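Local coordinates for protein quinoline 2-oxidoreductase small subunit (Pseudomonas putida, PDB 1T3Q) that probably relays electrons through two [2Fe-2S] clusters between the molybdenum centre and FAD of the enzyme that hydroxylates quinoline, at residues 43-48 with 107-112. Numbering follows the deposited sequence.
Sequences GTKIGC and CGFCTA. With FES (Fe2/s2 (inorganic) cluster), chain G; FES (Fe2/s2 (inorganic) cluster), chain H.
The nearest CA pair is K45 and F109, 6.8 Å apart, where the extended loop 43-48 of the plant-ferredoxin-like domain passes the cluster-binding turn that leads into helix 111-124 of the second [2Fe-2S] domain. No hydrogen bond links the segments; van der Waals contact, partly against carbonyl oxygens, does the work. K45 sets CB over one face of the F109 ring, a CH-pi contact 3.8 Å from the centroid, while CG and CD run on past CE1. Lysine suits this place because its bend at chi2 carries NZ beyond the ring, to T42 O and a salt bridge with D36 of the large subunit. F109 reaches across because chi1 of -153° sets CG roughly anti to the backbone N, bringing the ring edge to I46 O, 3.6 Å from CE2. With an alanine in place of F109, the K45 methylenes would probably lose their ring face and a gap open beside I46 O. On helix 111-124, the small A112 fits its CB against G43 O at 3.4 Å. C48 SG binds one cluster, C107 and C110 the other. Glycine suits G108, whose phi is +80°, and F109 N donates a nearly straight hydrogen bond (168°) to C107 SG, 3.3 Å away.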
ATOM      1  N   GLY A  43     -14.982  -9.679   3.535  1.00 16.46           N
ATOM      2  CA  GLY A  43     -14.984 -11.125   3.406  1.00 15.69           C
ATOM      3  C   GLY A  43     -16.144 -11.616   2.556  1.00 17.24           C
ATOM      4  O   GLY A  43     -16.036 -12.624   1.859  1.00 16.49           O
ATOM      5  N   THR A  44     -17.265 -10.905   2.620  1.00 17.00           N
ATOM      6  CA  THR A  44     -18.448 -11.254   1.835  1.00 15.70           C
ATOM      7  C   THR A  44     -18.155 -10.826   0.395  1.00 15.55           C
ATOM      8  O   THR A  44     -17.840  -9.662   0.145  1.00 15.09           O
ATOM      9  CB  THR A  44     -19.703 -10.510   2.373  1.00 16.21           C
ATOM     10  OG1 THR A  44     -19.947 -10.918   3.730  1.00 16.51           O
ATOM     11  CG2 THR A  44     -20.929 -10.835   1.531  1.00 15.14           C
ATOM     12  N   LYS A  45     -18.251 -11.769  -0.538  1.00 15.81           N
ATOM     13  CA  LYS A  45     -17.949 -11.496  -1.943  1.00 16.20           C
ATOM     14  C   LYS A  45     -19.177 -11.408  -2.832  1.00 17.56           C
ATOM     15  O   LYS A  45     -20.222 -11.988  -2.536  1.00 16.19           O
ATOM     16  CB  LYS A  45     -17.014 -12.580  -2.506  1.00 14.29           C
ATOM     17  CG  LYS A  45     -15.749 -12.857  -1.692  1.00 14.17           C
ATOM     18  CD  LYS A  45     -14.899 -11.614  -1.454  1.00 14.61           C
ATOM     19  CE  LYS A  45     -13.603 -11.973  -0.747  1.00 12.59           C
ATOM     20  NZ  LYS A  45     -12.869 -10.777  -0.251  1.00 12.73           N
ATOM     21  N   ILE A  46     -19.024 -10.699  -3.948  1.00 16.33           N
ATOM     22  CA  ILE A  46     -20.100 -10.515  -4.909  1.00 18.05           C
ATOM     23  C   ILE A  46     -19.698 -11.093  -6.263  1.00 18.29           C
ATOM     24  O   ILE A  46     -18.708 -10.661  -6.855  1.00 16.79           O
ATOM     25  CB  ILE A  46     -20.415  -9.016  -5.092  1.00 20.66           C
ATOM     26  CG1 ILE A  46     -20.817  -8.404  -3.748  1.00 22.76           C
ATOM     27  CG2 ILE A  46     -21.520  -8.842  -6.114  1.00 22.73           C
ATOM     28  CD1 ILE A  46     -20.998  -6.900  -3.796  1.00 26.56           C
ATOM     29  N   GLY A  47     -20.467 -12.061  -6.751  1.00 15.94           N
ATOM     30  CA  GLY A  47     -20.154 -12.665  -8.032  1.00 18.69           C
ATOM     31  C   GLY A  47     -21.227 -12.546  -9.103  1.00 19.45           C
ATOM     32  O   GLY A  47     -20.963 -12.858 -10.269  1.00 19.70           O
ATOM     33  N   CYS A  48     -22.431 -12.110  -8.736  1.00 17.64           N
ATOM     34  CA  CYS A  48     -23.508 -11.989  -9.719  1.00 17.81           C
ATOM     35  C   CYS A  48     -24.578 -10.951  -9.389  1.00 19.01           C
ATOM     36  O   CYS A  48     -25.174 -10.373 -10.296  1.00 19.03           O
ATOM     37  CB  CYS A  48     -24.198 -13.343  -9.926  1.00 16.77           C
ATOM     38  SG  CYS A  48     -25.302 -13.847  -8.556  1.00 18.03           S
ATOM     39  N   CYS A 107      -9.047 -20.424  -5.719  1.00 12.75           N
ATOM     40  CA  CYS A 107      -8.956 -18.970  -5.800  1.00 14.17           C
ATOM     41  C   CYS A 107      -9.546 -18.401  -4.505  1.00 13.62           C
ATOM     42  O   CYS A 107      -9.200 -17.304  -4.081  1.00 13.37           O
ATOM     43  CB  CYS A 107      -9.725 -18.484  -7.028  1.00 15.74           C
ATOM     44  SG  CYS A 107     -11.505 -18.331  -6.853  1.00 16.89           S
ATOM     45  N   GLY A 108     -10.437 -19.180  -3.893  1.00 12.70           N
ATOM     46  CA  GLY A 108     -11.053 -18.779  -2.633  1.00 14.27           C
ATOM     47  C   GLY A 108     -12.210 -17.789  -2.659  1.00 14.39           C
ATOM     48  O   GLY A 108     -12.723 -17.382  -1.605  1.00 14.21           O
ATOM     49  N   PHE A 109     -12.653 -17.414  -3.852  1.00 14.54           N
ATOM     50  CA  PHE A 109     -13.729 -16.436  -3.964  1.00 14.87           C
ATOM     51  C   PHE A 109     -15.097 -16.925  -3.485  1.00 14.47           C
ATOM     52  O   PHE A 109     -15.889 -16.146  -2.956  1.00 14.73           O
ATOM     53  CB  PHE A 109     -13.837 -15.950  -5.408  1.00 16.45           C
ATOM     54  CG  PHE A 109     -14.392 -14.565  -5.530  1.00 14.56           C
ATOM     55  CD1 PHE A 109     -13.662 -13.476  -5.068  1.00 13.95           C
ATOM     56  CD2 PHE A 109     -15.641 -14.344  -6.096  1.00 15.85           C
ATOM     57  CE1 PHE A 109     -14.170 -12.171  -5.173  1.00 14.36           C
ATOM     58  CE2 PHE A 109     -16.157 -13.044  -6.205  1.00 16.54           C
ATOM     59  CZ  PHE A 109     -15.415 -11.960  -5.742  1.00 15.61           C
ATOM     60  N   CYS A 110     -15.366 -18.213  -3.654  1.00 14.52           N
ATOM     61  CA  CYS A 110     -16.649 -18.797  -3.255  1.00 14.84           C
ATOM     62  C   CYS A 110     -16.643 -19.277  -1.811  1.00 15.08           C
ATOM     63  O   CYS A 110     -17.685 -19.629  -1.266  1.00 13.86           O
ATOM     64  CB  CYS A 110     -16.950 -20.009  -4.121  1.00 14.27           C
ATOM     65  SG  CYS A 110     -15.843 -21.419  -3.733  1.00 15.10           S
ATOM     66  N   THR A 111     -15.465 -19.280  -1.202  1.00 14.67           N
ATOM     67  CA  THR A 111     -15.304 -19.814   0.143  1.00 16.12           C
ATOM     68  C   THR A 111     -16.174 -19.229   1.252  1.00 15.72           C
ATOM     69  O   THR A 111     -16.768 -19.984   2.019  1.00 16.61           O
ATOM     70  CB  THR A 111     -13.816 -19.778   0.527  1.00 15.63           C
ATOM     71  OG1 THR A 111     -13.061 -20.379  -0.536  1.00 14.03           O
ATOM     72  CG2 THR A 111     -13.561 -20.580   1.795  1.00 12.79           C
ATOM     73  N   ALA A 112     -16.265 -17.908   1.347  1.00 14.96           N
ATOM     74  CA  ALA A 112     -17.108 -17.305   2.381  1.00 15.03           C
ATOM     75  C   ALA A 112     -18.545 -17.843   2.283  1.00 15.92           C
ATOM     76  O   ALA A 112     -19.143 -18.250   3.289  1.00 15.95           O
ATOM     77  CB  ALA A 112     -17.092 -15.786   2.253  1.00 14.90           C
TER
HETATM   78 FE1  FES G4907     -12.441 -20.444  -6.856  1.00 14.91          FE
HETATM   79 FE2  FES G4907     -14.429 -21.755  -5.567  1.00 16.31          FE
HETATM   80  S1  FES G4907     -12.327 -21.756  -4.963  1.00 15.32           S
HETATM   81  S2  FES G4907     -14.595 -20.328  -7.261  1.00 18.56           S
HETATM   82 FE1  FES H4908     -24.216 -14.012  -6.407  1.00 16.10          FE
HETATM   83 FE2  FES H4908     -25.299 -12.762  -4.244  1.00 17.11          FE
HETATM   84  S1  FES H4908     -25.915 -14.672  -4.990  1.00 18.31           S
HETATM   85  S2  FES H4908     -23.521 -12.085  -5.527  1.00 17.31           S